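Local structure of APL1 (Anopheles gambiae, 3O6N) at residues 97-102 / 121-126; 145-150 / 169-174. The protein probably forms a heterodimeric complex with the leucine-rich repeat protein LRIM1 that regulates complement-like immunity in the mosquito. All blocks are in the same frame, centred on the assembly; numbering follows the deposited sequence.

Contact 1. Residues 97-102 / 121-126; sequences KLYMGF and VLVLER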
# COMPACT_ATOMS: atom_id res chain seq x y z
N LYS A 97 16.75 -12.26 11.77
CA LYS A 97 16.33 -11.03 11.11
C LYS A 97 17.49 -10.45 10.31
O LYS A 97 18.56 -10.18 10.85
CB LYS A 97 15.80 -10.02 12.12
CG LYS A 97 14.59 -10.51 12.90
CD LYS A 97 14.15 -9.50 13.94
CE LYS A 97 12.93 -10.00 14.70
NZ LYS A 97 13.19 -11.32 15.34
N LEU A 98 17.27 -10.26 9.01
CA LEU A 98 18.32 -9.81 8.11
C LEU A 98 17.88 -8.55 7.37
O LEU A 98 16.90 -8.57 6.62
CB LEU A 98 18.68 -10.91 7.10
CG LEU A 98 19.77 -10.58 6.07
CD1 LEU A 98 21.05 -10.13 6.76
CD2 LEU A 98 20.04 -11.80 5.20
N TYR A 99 18.61 -7.46 7.57
CA TYR A 99 18.28 -6.20 6.93
C TYR A 99 19.36 -5.81 5.93
O TYR A 99 20.51 -5.60 6.31
CB TYR A 99 18.09 -5.11 7.98
CG TYR A 99 17.03 -5.45 9.01
CD1 TYR A 99 15.69 -5.17 8.78
CD2 TYR A 99 17.37 -6.08 10.20
CE1 TYR A 99 14.72 -5.49 9.71
CE2 TYR A 99 16.41 -6.40 11.14
CZ TYR A 99 15.09 -6.10 10.89
OH TYR A 99 14.13 -6.42 11.82
N MET A 100 18.98 -5.74 4.66
CA MET A 100 19.92 -5.41 3.60
C MET A 100 19.33 -4.36 2.66
O MET A 100 19.66 -4.32 1.47
CB MET A 100 20.33 -6.67 2.82
CG MET A 100 21.18 -7.64 3.63
SD MET A 100 21.92 -8.95 2.63
CE MET A 100 20.49 -9.93 2.24
N GLY A 101 18.47 -3.52 3.20
CA GLY A 101 17.82 -2.48 2.42
C GLY A 101 18.73 -1.29 2.18
O GLY A 101 19.78 -1.16 2.80
N PHE A 102 18.31 -0.42 1.26
CA PHE A 102 19.02 0.82 1.00
C PHE A 102 20.47 0.57 0.57
O PHE A 102 21.40 1.20 1.07
CB PHE A 102 18.93 1.74 2.22
CG PHE A 102 17.56 1.77 2.82
CD1 PHE A 102 16.56 2.55 2.26
CD2 PHE A 102 17.25 1.01 3.94
CE1 PHE A 102 15.28 2.58 2.81
CE2 PHE A 102 15.98 1.03 4.49
CZ PHE A 102 15.00 1.82 3.92
N VAL A 121 12.49 -12.40 9.34
CA VAL A 121 12.37 -11.06 8.75
C VAL A 121 13.48 -10.82 7.74
O VAL A 121 14.66 -11.00 8.04
CB VAL A 121 12.43 -9.97 9.83
CG1 VAL A 121 12.36 -8.58 9.19
CG2 VAL A 121 11.30 -10.15 10.84
N LEU A 122 13.11 -10.40 6.53
CA LEU A 122 14.10 -10.09 5.50
C LEU A 122 13.74 -8.78 4.80
O LEU A 122 12.63 -8.62 4.30
CB LEU A 122 14.19 -11.22 4.47
CG LEU A 122 15.11 -10.98 3.28
CD1 LEU A 122 16.57 -10.80 3.75
CD2 LEU A 122 15.01 -12.14 2.30
N VAL A 123 14.69 -7.84 4.79
CA VAL A 123 14.46 -6.55 4.16
C VAL A 123 15.46 -6.31 3.04
O VAL A 123 16.67 -6.28 3.27
CB VAL A 123 14.52 -5.40 5.17
CG1 VAL A 123 14.51 -4.04 4.46
CG2 VAL A 123 13.37 -5.50 6.17
N LEU A 124 14.95 -6.15 1.83
CA LEU A 124 15.75 -5.90 0.65
C LEU A 124 15.24 -4.65 -0.06
O LEU A 124 15.53 -4.43 -1.23
CB LEU A 124 15.70 -7.11 -0.29
CG LEU A 124 16.41 -8.37 0.19
CD1 LEU A 124 15.99 -9.58 -0.63
CD2 LEU A 124 17.92 -8.17 0.13
N GLU A 125 14.47 -3.84 0.66
CA GLU A 125 13.94 -2.58 0.13
C GLU A 125 15.03 -1.70 -0.47
O GLU A 125 16.13 -1.61 0.07
CB GLU A 125 13.20 -1.80 1.23
CG GLU A 125 12.81 -0.37 0.82
CD GLU A 125 12.10 0.40 1.92
OE1 GLU A 125 11.92 -0.15 3.03
OE2 GLU A 125 11.72 1.57 1.68
N ARG A 126 14.71 -1.05 -1.59
CA ARG A 126 15.62 -0.13 -2.26
C ARG A 126 16.96 -0.75 -2.66
O ARG A 126 18.00 -0.47 -2.06
CB ARG A 126 15.84 1.14 -1.43
CG ARG A 126 16.31 2.33 -2.27
CD ARG A 126 16.60 3.56 -1.43
NE ARG A 126 15.43 4.02 -0.69
CZ ARG A 126 15.37 5.19 -0.05
NH1 ARG A 126 16.41 6.01 -0.07
NH2 ARG A 126 14.27 5.53 0.61
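The amide N of Met100 donates to the carbonyl O of Val123 at 2.7 Å, the shortest of four backbone hydrogen bonds that zip residues 97-102 to 121-126. Upstream, Leu98 uses both its polar backbone atoms: its N reaches Val121 O in a nearly straight bond (173° at the hydrogen), and its O accepts from Val123 N. This is the alternation expected of parallel strands in register. Beyond the strands the pairing continues through the turn, where Phe102 N meets Glu125 O at 2.8 Å.

On the outward face the Tyr99 ring meets the two valines obliquely, with CD1 3.5 Å from Val123 CG2 and CE1 3.9 Å from Val121 CG1. Because CG of Tyr99 sits beside its backbone N (chi1 -57°), the ring slants back along the strand and its hydroxyl end also reaches Val121. Further on, the Arg126 guanidinium stands steeply to the Phe102 ring, their planes 75° apart; ring atom CD1 lies over one guanidinium face, 3.5 Å from NE, so the ring offers its edge to the charge. Behind the strands, Leu98 and Leu122 lie side by side, as do Met100 and Leu124, where Met100 CE touches Leu124 CD2 at 3.8 Å.

The two segments are successive rungs of a leucine-rich repeat solenoid, with Leu98 and Leu122 at equivalent inward positions. Strand 73-75 and its flanking residues share backbone hydrogen bonds with Lys97 and Tyr99, while strand 145-147 follows 121-123 on the other side and receives the side chain of Leu122 against Leu146.

Contact 2. Residues 145-150 / 169-174; sequences TLSMSN and NLQLSS. With NAG (2-acetamido-2-deoxy-beta-D-glucopyranose), chain B.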
# COMPACT_ATOMS: atom_id res chain seq x y z
N THR A 145 7.93 -11.73 7.62
CA THR A 145 7.97 -10.39 7.05
C THR A 145 9.02 -10.30 5.94
O THR A 145 10.19 -10.63 6.16
CB THR A 145 8.27 -9.32 8.11
OG1 THR A 145 7.18 -9.26 9.05
CG2 THR A 145 8.45 -7.96 7.47
N LEU A 146 8.58 -9.87 4.76
CA LEU A 146 9.48 -9.69 3.63
C LEU A 146 9.21 -8.38 2.92
O LEU A 146 8.07 -8.08 2.56
CB LEU A 146 9.33 -10.84 2.63
CG LEU A 146 10.09 -10.67 1.31
CD1 LEU A 146 11.60 -10.66 1.56
CD2 LEU A 146 9.73 -11.76 0.32
N SER A 147 10.25 -7.59 2.70
CA SER A 147 10.14 -6.38 1.89
C SER A 147 11.13 -6.39 0.74
O SER A 147 12.33 -6.61 0.94
CB SER A 147 10.36 -5.13 2.74
OG SER A 147 10.36 -3.99 1.91
N MET A 148 10.62 -6.18 -0.47
CA MET A 148 11.46 -6.00 -1.64
C MET A 148 10.99 -4.79 -2.44
O MET A 148 11.17 -4.72 -3.65
CB MET A 148 11.48 -7.27 -2.51
CG MET A 148 12.10 -8.46 -1.79
SD MET A 148 12.27 -9.93 -2.82
CE MET A 148 10.56 -10.29 -3.24
N SER A 149 10.39 -3.84 -1.74
CA SER A 149 9.91 -2.62 -2.38
C SER A 149 11.09 -1.83 -2.96
O SER A 149 12.24 -2.04 -2.57
CB SER A 149 9.13 -1.77 -1.38
OG SER A 149 9.94 -1.41 -0.27
N ASN A 150 10.79 -0.94 -3.89
CA ASN A 150 11.82 -0.15 -4.56
C ASN A 150 12.93 -1.00 -5.16
O ASN A 150 14.12 -0.80 -4.90
CB ASN A 150 12.38 0.93 -3.63
CG ASN A 150 11.61 2.23 -3.72
OD1 ASN A 150 10.67 2.47 -2.96
ND2 ASN A 150 12.01 3.09 -4.65
N ASN A 169 3.53 -10.44 6.26
CA ASN A 169 3.65 -9.10 5.70
C ASN A 169 4.52 -9.12 4.45
O ASN A 169 5.69 -9.49 4.51
CB ASN A 169 4.24 -8.14 6.73
CG ASN A 169 3.56 -8.24 8.08
OD1 ASN A 169 2.39 -7.88 8.22
ND2 ASN A 169 4.28 -8.73 9.08
N LEU A 170 3.94 -8.72 3.32
CA LEU A 170 4.67 -8.72 2.06
C LEU A 170 4.62 -7.33 1.42
O LEU A 170 3.54 -6.84 1.07
CB LEU A 170 4.09 -9.76 1.11
CG LEU A 170 4.71 -9.88 -0.28
CD1 LEU A 170 6.21 -10.20 -0.19
CD2 LEU A 170 3.98 -10.93 -1.09
N GLN A 171 5.78 -6.70 1.30
CA GLN A 171 5.90 -5.36 0.73
C GLN A 171 6.66 -5.45 -0.59
O GLN A 171 7.85 -5.80 -0.61
CB GLN A 171 6.62 -4.44 1.73
CG GLN A 171 7.10 -3.10 1.18
CD GLN A 171 5.97 -2.23 0.66
OE1 GLN A 171 5.39 -2.52 -0.38
NE2 GLN A 171 5.67 -1.15 1.37
N LEU A 172 5.98 -5.14 -1.69
CA LEU A 172 6.56 -5.22 -3.03
C LEU A 172 6.30 -3.94 -3.82
O LEU A 172 6.38 -3.92 -5.05
CB LEU A 172 5.95 -6.40 -3.81
CG LEU A 172 6.21 -7.80 -3.25
CD1 LEU A 172 5.37 -8.84 -3.98
CD2 LEU A 172 7.69 -8.14 -3.35
N SER A 173 5.99 -2.86 -3.10
CA SER A 173 5.65 -1.59 -3.73
C SER A 173 6.81 -1.03 -4.56
O SER A 173 7.97 -1.27 -4.24
CB SER A 173 5.23 -0.57 -2.67
OG SER A 173 5.04 0.72 -3.23
N SER A 174 6.48 -0.30 -5.62
CA SER A 174 7.49 0.30 -6.48
C SER A 174 8.48 -0.71 -7.06
O SER A 174 9.68 -0.67 -6.79
CB SER A 174 8.25 1.42 -5.74
OG SER A 174 7.41 2.56 -5.58
C1 NAG B . 2.06 0.63 0.62
C2 NAG B . 1.38 1.33 1.81
C3 NAG B . 1.52 2.85 1.75
C4 NAG B . 2.96 3.27 1.48
C5 NAG B . 3.55 2.46 0.33
C6 NAG B . 5.04 2.76 0.19
C7 NAG B . -0.60 0.67 3.05
C8 NAG B . -2.10 0.67 3.06
N2 NAG B . -0.02 0.98 1.89
O3 NAG B . 1.05 3.40 2.96
O4 NAG B . 3.00 4.65 1.12
O5 NAG B . 3.40 1.07 0.55
O6 NAG B . 5.73 2.18 1.28
O7 NAG B . 0.04 0.38 4.06
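Thr145 and Asn169 meet at an angle on the outward face, and a side-chain hydrogen bond joins the pair: Asn169 ND2 donates to Thr145 OG1 at 2.9 Å. The hydroxyl oxygen lies only 8° out of the amide plane, and the bond probably helps to fix the rotation of the carboxamide. Thr145 presents OG1 because this branch lies beside its backbone N (chi1 -66°).

Farther along, Gln171 packs its CG against Ser147 OG and Ser149 CB, 3.5 Å from each, an approach that these short residues permit. The bend at its second torsion (chi2 61°) turns the two ends of the amide to different partners. OE1 accepts from Ser173 N at 2.8 Å, with the donor standing above the carbonyl plane, while NE2 points at the ring oxygen O5 of an N-acetylglucosamine, part of a glycan attached to the protein itself, in a long but nearly straight bond of 3.3 Å. Both ends of the amide are thus held, one by the turn and one by the sugar. In the conformer described, Ser173 OG is hydrogen-bonded to Ser194.

The side chains that meet on the buried face are apolar. Leu146 and Leu170 run alongside each other, pointing the same way, and Met148 repeats this with Leu172, its CE touching CD2 of the leucine at 3.6 Å. Between the two faces, backbone bonds tie the segments from Leu146 to Asn150.

Leucines recurring at equivalent inward positions of parallel strands mark the leucine-rich repeat solenoid, in which Asn175 forms part of an asparagine ladder, its ND2 bonded to the carbonyl oxygens of Met148 and Leu172.

In the fold
Contact 1 and contact 2 come in series along the chain and join four consecutive strands, 97-99, 121-123, 145-147 and 169-171, of the parallel array that runs through the solenoid. Their centres lie about 9 Å apart, and they meet where strand 121-123 lies beside 145-147: Leu124 N probably bonds to Ser147 O, and Arg126 N to Ser149 O, both at 2.8 Å. Within each contact 18 residues lacking helix and strand connect the segments. The outward face changes from a largely aromatic and aliphatic patch (Tyr99, Val121, Val123) to polar side chains (Thr145, Ser147, Asn169, Gln171) beside a glycan, while the apolar inner face carries on, giving one continuous core and a varied surface.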